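Local coordinates for type III effector HopU1 (Pseudomonas syringae pv. tomato, PDB 3U0J), which probably transfers ADP-ribose from NAD+ to arginine side chains of target proteins, acting as a type III effector of a plant-pathogenic bacterium, at residues P82-V87 and S231-A236; P89-A94 and L155-D160; T200-D205 and G227-G232. All blocks are in the same frame, centred on the assembly; numbering follows the deposited sequence.

Contact 1. Residues P82-V87 and S231-A236; sequences PEYRDV and SGSSQA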
loop_
_atom_site.group_PDB
_atom_site.type_symbol
_atom_site.label_atom_id
_atom_site.label_comp_id
_atom_site.label_asym_id
_atom_site.label_seq_id
_atom_site.Cartn_x
_atom_site.Cartn_y
_atom_site.Cartn_z
ATOM N N PRO A 82 13.110 1.039 -16.421
ATOM C CA PRO A 82 12.626 2.216 -17.155
ATOM C C PRO A 82 11.210 2.705 -16.824
ATOM O O PRO A 82 10.947 3.841 -17.187
ATOM C CB PRO A 82 12.737 1.787 -18.618
ATOM C CG PRO A 82 13.857 0.782 -18.605
ATOM C CD PRO A 82 13.730 0.040 -17.309
ATOM N N GLU A 83 10.334 1.929 -16.177
ATOM C CA GLU A 83 9.044 2.488 -15.743
ATOM C C GLU A 83 9.256 3.705 -14.850
ATOM O O GLU A 83 8.393 4.561 -14.741
ATOM C CB GLU A 83 8.198 1.490 -14.951
ATOM C CG GLU A 83 8.499 0.047 -15.205
ATOM C CD GLU A 83 9.632 -0.449 -14.347
ATOM O OE1 GLU A 83 9.367 -0.808 -13.158
ATOM O OE2 GLU A 83 10.775 -0.486 -14.879
ATOM N N TYR A 84 10.403 3.767 -14.191
ATOM C CA TYR A 84 10.675 4.835 -13.254
ATOM C C TYR A 84 11.289 6.053 -13.915
ATOM O O TYR A 84 11.684 6.999 -13.226
ATOM C CB TYR A 84 11.563 4.332 -12.125
ATOM C CG TYR A 84 10.818 3.397 -11.203
ATOM C CD1 TYR A 84 10.152 3.877 -10.078
ATOM C CD2 TYR A 84 10.758 2.039 -11.468
ATOM C CE1 TYR A 84 9.463 3.033 -9.243
ATOM C CE2 TYR A 84 10.083 1.185 -10.627
ATOM C CZ TYR A 84 9.427 1.684 -9.523
ATOM O OH TYR A 84 8.731 0.822 -8.703
ATOM N N ARG A 85 11.324 6.045 -15.246
ATOM C CA ARG A 85 11.989 7.106 -16.010
ATOM C C ARG A 85 11.582 8.475 -15.534
ATOM O O ARG A 85 12.429 9.318 -15.283
ATOM C CB ARG A 85 11.675 6.992 -17.492
ATOM C CG ARG A 85 12.469 7.955 -18.349
ATOM C CD ARG A 85 12.026 7.875 -19.804
ATOM N NE ARG A 85 12.521 9.005 -20.590
ATOM C CZ ARG A 85 13.654 9.010 -21.296
ATOM N NH1 ARG A 85 14.450 7.928 -21.335
ATOM N NH2 ARG A 85 13.982 10.112 -21.967
ATOM N N ASP A 86 10.276 8.683 -15.415
ATOM C CA ASP A 86 9.733 9.951 -14.943
ATOM C C ASP A 86 9.108 9.852 -13.568
ATOM O O ASP A 86 8.085 10.477 -13.304
ATOM C CB ASP A 86 8.707 10.473 -15.930
ATOM C CG ASP A 86 9.288 10.646 -17.294
ATOM O OD1 ASP A 86 8.865 9.907 -18.210
ATOM O OD2 ASP A 86 10.206 11.480 -17.441
ATOM N N VAL A 87 9.722 9.056 -12.702
ATOM C CA VAL A 87 9.304 8.955 -11.320
ATOM C C VAL A 87 10.442 9.472 -10.446
ATOM O O VAL A 87 11.589 9.070 -10.619
ATOM C CB VAL A 87 9.010 7.499 -10.940
ATOM C CG1 VAL A 87 8.535 7.426 -9.499
ATOM C CG2 VAL A 87 7.978 6.919 -11.879
ATOM N N SER A 231 6.889 -3.248 -7.385
ATOM C CA SER A 231 7.925 -4.209 -7.046
ATOM C C SER A 231 9.331 -3.627 -7.226
ATOM O O SER A 231 10.255 -4.025 -6.535
ATOM C CB SER A 231 7.762 -5.483 -7.859
ATOM O OG SER A 231 7.803 -5.192 -9.238
ATOM N N GLY A 232 9.489 -2.674 -8.134
ATOM C CA GLY A 232 10.792 -2.060 -8.343
ATOM C C GLY A 232 11.300 -1.225 -7.176
ATOM O O GLY A 232 12.494 -1.175 -6.917
ATOM N N SER A 233 10.376 -0.580 -6.474
ATOM C CA SER A 233 10.686 0.288 -5.350
ATOM C C SER A 233 10.496 -0.379 -4.011
ATOM O O SER A 233 10.897 0.163 -2.990
ATOM C CB SER A 233 9.740 1.472 -5.371
ATOM O OG SER A 233 10.151 2.400 -6.342
ATOM N N SER A 234 9.829 -1.529 -4.012
ATOM C CA SER A 234 9.498 -2.229 -2.781
ATOM C C SER A 234 10.739 -2.735 -2.046
ATOM O O SER A 234 11.743 -3.082 -2.668
ATOM C CB SER A 234 8.563 -3.388 -3.079
ATOM O OG SER A 234 8.172 -4.008 -1.862
ATOM N N GLN A 235 10.674 -2.753 -0.721
ATOM C CA GLN A 235 11.780 -3.263 0.077
ATOM C C GLN A 235 11.934 -4.749 -0.191
ATOM O O GLN A 235 13.033 -5.322 -0.078
ATOM C CB GLN A 235 11.534 -3.046 1.569
ATOM C CG GLN A 235 12.667 -3.586 2.411
ATOM C CD GLN A 235 12.495 -3.327 3.888
ATOM O OE1 GLN A 235 13.304 -2.615 4.498
ATOM N NE2 GLN A 235 11.453 -3.914 4.487
ATOM N N ALA A 236 10.803 -5.363 -0.533
ATOM C CA ALA A 236 10.750 -6.770 -0.903
ATOM C C ALA A 236 10.082 -6.962 -2.273
ATOM O O ALA A 236 8.907 -7.311 -2.365
ATOM C CB ALA A 236 10.036 -7.576 0.175
HETATM O O HOH W 1 7.819 -1.308 -9.987
#

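Contact 2. Residues P89-A94 and L155-D160; sequences PEECSA and LNRLMD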
loop_
_atom_site.group_PDB
_atom_site.type_symbol
_atom_site.label_atom_id
_atom_site.label_comp_id
_atom_site.label_asym_id
_atom_site.label_seq_id
_atom_site.Cartn_x
_atom_site.Cartn_y
_atom_site.Cartn_z
ATOM N N PRO A 89 12.912 10.277 -7.096
ATOM C CA PRO A 89 13.495 9.510 -5.992
ATOM C C PRO A 89 12.658 9.630 -4.720
ATOM O O PRO A 89 12.533 8.676 -3.948
ATOM C CB PRO A 89 14.850 10.169 -5.794
ATOM C CG PRO A 89 15.193 10.712 -7.123
ATOM C CD PRO A 89 13.898 11.169 -7.728
ATOM N N GLU A 90 12.083 10.801 -4.501
ATOM C CA GLU A 90 11.221 10.989 -3.347
ATOM C C GLU A 90 10.033 10.020 -3.434
ATOM O O GLU A 90 9.554 9.524 -2.417
ATOM C CB GLU A 90 10.767 12.458 -3.226
ATOM C CG GLU A 90 11.901 13.449 -2.918
ATOM C CD GLU A 90 12.697 13.935 -4.159
ATOM O OE1 GLU A 90 12.562 13.356 -5.262
ATOM O OE2 GLU A 90 13.465 14.913 -4.024
ATOM N N GLU A 91 9.582 9.722 -4.647
ATOM C CA GLU A 91 8.449 8.824 -4.819
ATOM C C GLU A 91 8.863 7.376 -4.616
ATOM O O GLU A 91 8.189 6.606 -3.919
ATOM C CB GLU A 91 7.790 9.038 -6.180
ATOM C CG GLU A 91 6.875 10.239 -6.190
ATOM C CD GLU A 91 6.804 10.956 -7.524
ATOM O OE1 GLU A 91 7.610 10.635 -8.428
ATOM O OE2 GLU A 91 5.928 11.838 -7.675
ATOM N N CYS A 92 9.988 7.000 -5.201
ATOM C CA CYS A 92 10.506 5.659 -4.939
ATOM C C CYS A 92 10.631 5.442 -3.441
ATOM O O CYS A 92 10.186 4.427 -2.920
ATOM C CB CYS A 92 11.850 5.451 -5.622
ATOM S SG CYS A 92 11.699 5.459 -7.399
ATOM N N SER A 93 11.222 6.421 -2.759
ATOM C CA SER A 93 11.449 6.352 -1.315
ATOM C C SER A 93 10.145 6.199 -0.528
ATOM O O SER A 93 10.085 5.460 0.455
ATOM C CB SER A 93 12.217 7.590 -0.825
ATOM O OG SER A 93 13.448 7.726 -1.507
ATOM N N ALA A 94 9.107 6.910 -0.955
ATOM C CA ALA A 94 7.829 6.818 -0.288
ATOM C C ALA A 94 7.301 5.390 -0.456
ATOM O O ALA A 94 6.820 4.784 0.501
ATOM C CB ALA A 94 6.877 7.825 -0.839
ATOM N N LEU A 155 2.218 6.270 -7.122
ATOM C CA LEU A 155 1.355 5.300 -7.773
ATOM C C LEU A 155 0.777 5.896 -9.051
ATOM O O LEU A 155 0.611 5.198 -10.035
ATOM C CB LEU A 155 0.248 4.834 -6.840
ATOM C CG LEU A 155 0.648 4.407 -5.423
ATOM C CD1 LEU A 155 -0.561 3.861 -4.673
ATOM C CD2 LEU A 155 1.788 3.391 -5.398
ATOM N N ASN A 156 0.482 7.188 -9.051
ATOM C CA ASN A 156 -0.071 7.805 -10.247
ATOM C C ASN A 156 0.936 7.806 -11.410
ATOM O O ASN A 156 0.594 7.364 -12.514
ATOM C CB ASN A 156 -0.636 9.211 -9.966
ATOM C CG ASN A 156 -2.061 9.181 -9.384
ATOM O OD1 ASN A 156 -2.807 8.242 -9.608
ATOM N ND2 ASN A 156 -2.437 10.228 -8.654
ATOM N N ARG A 157 2.159 8.295 -11.156
ATOM C CA ARG A 157 3.264 8.254 -12.115
ATOM C C ARG A 157 3.412 6.846 -12.697
ATOM O O ARG A 157 3.564 6.678 -13.897
ATOM C CB ARG A 157 4.583 8.594 -11.421
ATOM C CG ARG A 157 5.210 9.964 -11.666
ATOM C CD ARG A 157 4.349 11.000 -11.101
ATOM N NE ARG A 157 4.995 12.160 -10.473
ATOM C CZ ARG A 157 5.113 13.356 -11.052
ATOM N NH1 ARG A 157 4.754 13.530 -12.317
ATOM N NH2 ARG A 157 5.610 14.375 -10.374
ATOM N N LEU A 158 3.391 5.829 -11.843
ATOM C CA LEU A 158 3.598 4.454 -12.306
ATOM C C LEU A 158 2.407 3.885 -13.064
ATOM O O LEU A 158 2.577 3.233 -14.092
ATOM C CB LEU A 158 3.936 3.512 -11.145
ATOM C CG LEU A 158 5.311 3.558 -10.475
ATOM C CD1 LEU A 158 5.268 2.834 -9.121
ATOM C CD2 LEU A 158 6.413 2.999 -11.376
ATOM N N MET A 159 1.200 4.083 -12.549
ATOM C CA MET A 159 0.035 3.623 -13.285
ATOM C C MET A 159 -0.013 4.336 -14.654
ATOM O O MET A 159 -0.482 3.779 -15.628
ATOM C CB MET A 159 -1.253 3.793 -12.466
ATOM C CG MET A 159 -1.468 2.705 -11.409
ATOM S SD MET A 159 -3.030 2.815 -10.514
ATOM C CE MET A 159 -2.821 4.453 -9.872
ATOM N N ASP A 160 0.513 5.550 -14.745
ATOM C CA ASP A 160 0.464 6.274 -16.016
ATOM C C ASP A 160 1.245 5.584 -17.105
ATOM O O ASP A 160 0.853 5.623 -18.274
ATOM C CB ASP A 160 0.966 7.703 -15.883
ATOM C CG ASP A 160 -0.078 8.624 -15.307
ATOM O OD1 ASP A 160 -1.248 8.186 -15.231
ATOM O OD2 ASP A 160 0.278 9.767 -14.931
#

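Contact 3. Residues T200-D205 and G227-G232; sequences TTRIKD and GADISG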
loop_
_atom_site.group_PDB
_atom_site.type_symbol
_atom_site.label_atom_id
_atom_site.label_comp_id
_atom_site.label_asym_id
_atom_site.label_seq_id
_atom_site.Cartn_x
_atom_site.Cartn_y
_atom_site.Cartn_z
ATOM N N THR A 200 -1.412 -5.866 -2.382
ATOM C CA THR A 200 -1.835 -7.160 -2.894
ATOM C C THR A 200 -0.644 -7.858 -3.534
ATOM O O THR A 200 0.388 -7.230 -3.767
ATOM C CB THR A 200 -2.960 -6.994 -3.947
ATOM O OG1 THR A 200 -2.414 -6.454 -5.164
ATOM C CG2 THR A 200 -4.076 -6.071 -3.420
ATOM N N THR A 201 -0.771 -9.146 -3.825
ATOM C CA THR A 201 0.346 -9.844 -4.452
ATOM C C THR A 201 -0.102 -10.640 -5.665
ATOM O O THR A 201 -1.188 -11.194 -5.675
ATOM C CB THR A 201 1.068 -10.768 -3.464
ATOM O OG1 THR A 201 2.151 -11.413 -4.132
ATOM C CG2 THR A 201 0.133 -11.815 -2.982
ATOM N N ARG A 202 0.738 -10.682 -6.692
ATOM C CA ARG A 202 0.454 -11.505 -7.865
ATOM C C ARG A 202 0.545 -13.013 -7.583
ATOM O O ARG A 202 -0.058 -13.826 -8.286
ATOM C CB ARG A 202 1.413 -11.152 -8.987
ATOM C CG ARG A 202 0.956 -10.009 -9.847
ATOM C CD ARG A 202 1.997 -9.723 -10.922
ATOM N NE ARG A 202 3.087 -8.934 -10.366
ATOM C CZ ARG A 202 3.844 -8.107 -11.080
ATOM N NH1 ARG A 202 3.628 -7.981 -12.390
ATOM N NH2 ARG A 202 4.808 -7.404 -10.481
ATOM N N ILE A 203 1.297 -13.375 -6.553
ATOM C CA ILE A 203 1.582 -14.767 -6.268
ATOM C C ILE A 203 0.636 -15.353 -5.210
ATOM O O ILE A 203 0.695 -14.978 -4.027
ATOM C CB ILE A 203 3.032 -14.920 -5.789
ATOM C CG1 ILE A 203 3.978 -14.067 -6.652
ATOM C CG2 ILE A 203 3.442 -16.375 -5.791
ATOM C CD1 ILE A 203 5.345 -13.776 -5.976
ATOM N N LYS A 204 -0.219 -16.283 -5.640
ATOM C CA LYS A 204 -1.142 -16.946 -4.733
ATOM C C LYS A 204 -0.467 -17.392 -3.440
ATOM O O LYS A 204 -0.994 -17.168 -2.355
ATOM C CB LYS A 204 -1.826 -18.132 -5.405
ATOM C CG LYS A 204 -3.228 -17.825 -5.865
ATOM C CD LYS A 204 -3.920 -19.015 -6.532
ATOM C CE LYS A 204 -4.705 -19.853 -5.528
ATOM N NZ LYS A 204 -5.531 -20.921 -6.198
ATOM N N ASP A 205 0.699 -18.015 -3.537
ATOM C CA ASP A 205 1.346 -18.501 -2.322
ATOM C C ASP A 205 1.633 -17.399 -1.315
ATOM O O ASP A 205 1.577 -17.624 -0.103
ATOM C CB ASP A 205 2.626 -19.269 -2.638
ATOM C CG ASP A 205 2.343 -20.683 -3.108
ATOM O OD1 ASP A 205 1.164 -21.104 -3.039
ATOM O OD2 ASP A 205 3.291 -21.373 -3.550
ATOM N N GLY A 227 -3.945 -0.811 -11.347
ATOM C CA GLY A 227 -3.168 -0.809 -10.120
ATOM C C GLY A 227 -1.682 -0.565 -10.343
ATOM O O GLY A 227 -1.200 -0.538 -11.475
ATOM N N ALA A 228 -0.941 -0.390 -9.258
ATOM C CA ALA A 228 0.448 -0.000 -9.403
ATOM C C ALA A 228 1.423 -1.117 -9.065
ATOM O O ALA A 228 1.409 -1.674 -7.969
ATOM C CB ALA A 228 0.734 1.243 -8.577
ATOM N N ASP A 229 2.272 -1.452 -10.019
ATOM C CA ASP A 229 3.297 -2.438 -9.769
ATOM C C ASP A 229 4.501 -1.691 -9.224
ATOM O O ASP A 229 5.204 -1.006 -9.962
ATOM C CB ASP A 229 3.652 -3.177 -11.042
ATOM C CG ASP A 229 4.779 -4.147 -10.845
ATOM O OD1 ASP A 229 5.241 -4.258 -9.692
ATOM O OD2 ASP A 229 5.202 -4.797 -11.835
ATOM N N ILE A 230 4.702 -1.818 -7.917
ATOM C CA ILE A 230 5.739 -1.114 -7.190
ATOM C C ILE A 230 6.894 -2.050 -6.820
ATOM O O ILE A 230 7.770 -1.707 -6.016
ATOM C CB ILE A 230 5.162 -0.583 -5.879
ATOM C CG1 ILE A 230 4.656 -1.764 -5.032
ATOM C CG2 ILE A 230 4.060 0.451 -6.152
ATOM C CD1 ILE A 230 4.420 -1.437 -3.607
ATOM N N SER A 231 6.889 -3.248 -7.385
ATOM C CA SER A 231 7.925 -4.209 -7.046
ATOM C C SER A 231 9.331 -3.627 -7.226
ATOM O O SER A 231 10.255 -4.025 -6.535
ATOM C CB SER A 231 7.762 -5.483 -7.859
ATOM O OG SER A 231 7.803 -5.192 -9.238
ATOM N N GLY A 232 9.489 -2.674 -8.134
ATOM C CA GLY A 232 10.792 -2.060 -8.343
ATOM C C GLY A 232 11.300 -1.225 -7.176
ATOM O O GLY A 232 12.494 -1.175 -6.917
#

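Contact 1. Residues P82-V87 and S231-A236
Tyr84 OH and Gly232 N share one water, whose oxygen lies 2.6 Å from Tyr84 OH. That same water accepts the backbone N-H of Gly232, the Gly232 N lying 2.8 Å away. A single solvent molecule therefore bridges the phenol to the peptide backbone of 231-236. Tyr84 OH also comes within 3.1 Å of Ser233 N and 3.2 Å of Ser233 OG. With CG anti to the carbonyl carbon (chi1 -71°), the ring of Tyr84 points from the short 3-10 segment toward 231-236. The serine hydroxyl approaches the ring obliquely, at its CE1 corner, while the CA of Gly232 lies 3.6 Å from Tyr84 OH.

The tyrosine emerges from a compact backbone. It is the first residue of a type I turn, closed by Val87 N donating to Tyr84 O at 2.9 Å. Across the contact, Ser234 OG accepts from Ala236 N at 3.2 Å, an ST turn, and is also bonded to Glu241. The loop leads to this glutamate, which probably belongs to the E-x-E motif of the R-S-E ADP-ribosyltransferases; in relatives the turn before that motif takes part in substrate recognition.

The phenol ring meets Phe77 at an inclined angle, and it packs between Cys92 of helix 89-99 and Leu158 of helix 145-162. Ser233 rests on Ile95 of helix 89-99, which places the loop between strands 227-229 and 241-243 against the helical part of the chain.

Contact 2. Residues P89-A94 and L155-D160
Glu91 and Arg157 are the residues through which helices 89-99 and 145-162 meet here, a worked case of two helices joined by a salt bridge between long side chains. Pro89 opens the first helix, and its carbonyl oxygen receives both the backbone N of Ser93 and the hydroxyl of that same serine, Ser93 OG donating to Pro89 O at 2.8 Å. These two donors arrive from opposite faces of the carbonyl plane, the hydroxyl from well above it. Glu90 follows, with its side chain among Arg44, Phe47, Met69 and Met150.

Glu91 carries the contact. The first torsion (-80°) sets its CG beside the backbone N; the chain then bends at its second torsion and reaches toward Arg157, until OE2 of Glu91 meets Arg157 NE at 3.0 Å. The bond is almost straight, at 174°, and the carboxylate oxygen lies in the guanidinium plane, at its edge. From the acid's side it is the syn side of OE2 that is used, with the donor clearly tilted out of the carboxylate plane. The side chains cross at about a right angle, and the planes of the two flat groups are 71° apart. Arg157 bends at its second and third torsions to offer NE.

In the ADP-ribosyltransferase fold, helix 145-162 is followed, after the short strand 164-165, by strand 167-172, which probably carries the arginine of the R-S-E signature. The carboxylate is held by more than the arginine: OE2 also bonds Ser153 and Ser39, OE1 receives the backbone N of Tyr88, and Ser39 in turn bonds Arg157 NH2. This network would be expected to keep the acid ionised. Farther along, Cys92 touches Phe72, and Ala94 packs against Met150 and Phe47.

Contact 3. Residues T200-D205 and G227-G232
Two torsions bring Arg202 and Asp229 together. The carboxylate carbon of Asp229 lies opposite the backbone N (chi1 176°), while Arg202, extended at chi2, turns at chi3 (-80°) and directs its guanidinium toward the acid. The result is a salt bridge through NH2, with a weak, bent hydrogen bond: Arg202 NH2 is 3.0 Å from Asp229 OD2. Arg202 NH2 also lies 3.3 Å from Asp229 OD1. The guanidinium and carboxylate planes stand 86° apart, nearly perpendicular, so that the acid meets the base obliquely and not in the coplanar bidentate pairing.

Strands 199-201 and 227-229 are the outer members of a three-stranded antiparallel sheet, with 241-243 between them. Both Arg202 and Asp229 touch Ile242 of that middle strand, so the bridge ties the chain just after strand 199-201 to strand 227-229. Strand 199-201 probably corresponds to the Ser-Thr-Ser element of the R-S-E ADP-ribosyltransferases, and Thr200 within it touches Arg170 of strand 167-172, probably the arginine of that signature. At the end of the strand, Thr201 OG1 accepts from Ile203 N at 3.2 Å, an ST turn that shapes the exit of the chain.

Asp229 has a second task on its own side. Its OD1 takes the backbone N of Ser231 at 3.0 Å, forming an Asx turn, and the hydroxyl of the same residue, Ser231 OG, donates to OD1 at 2.8 Å from the syn side. Two bonds to OD1 help hold the carboxylate's rotation, while OD2 meets the arginine. Ser231 OG itself lies in the guanidinium plane at its edge, 3.9 Å from Arg202 NH2.

From the N terminus, the chain first reaches 82-87, which opens the long loop that contact 1 closes only at 231-236. Everything else happens inside or at the end of that loop. Contact 2 is nested within it and closes before contact 3 opens at 200-205. Contact 3 then closes a short loop at 227-232, sharing Ser231 and Gly232 with contact 1. Contact 1 joins the loop before helix 89-99 to the loop after strand 227-229, and contact 2, its centre about 7 Å from that of contact 1, joins helices 89-99 and 145-162. Leu155, Leu158 and Met159 of the latter helix pack on 227-230, carrying the connection from contact 2 to the small sheet of contact 3.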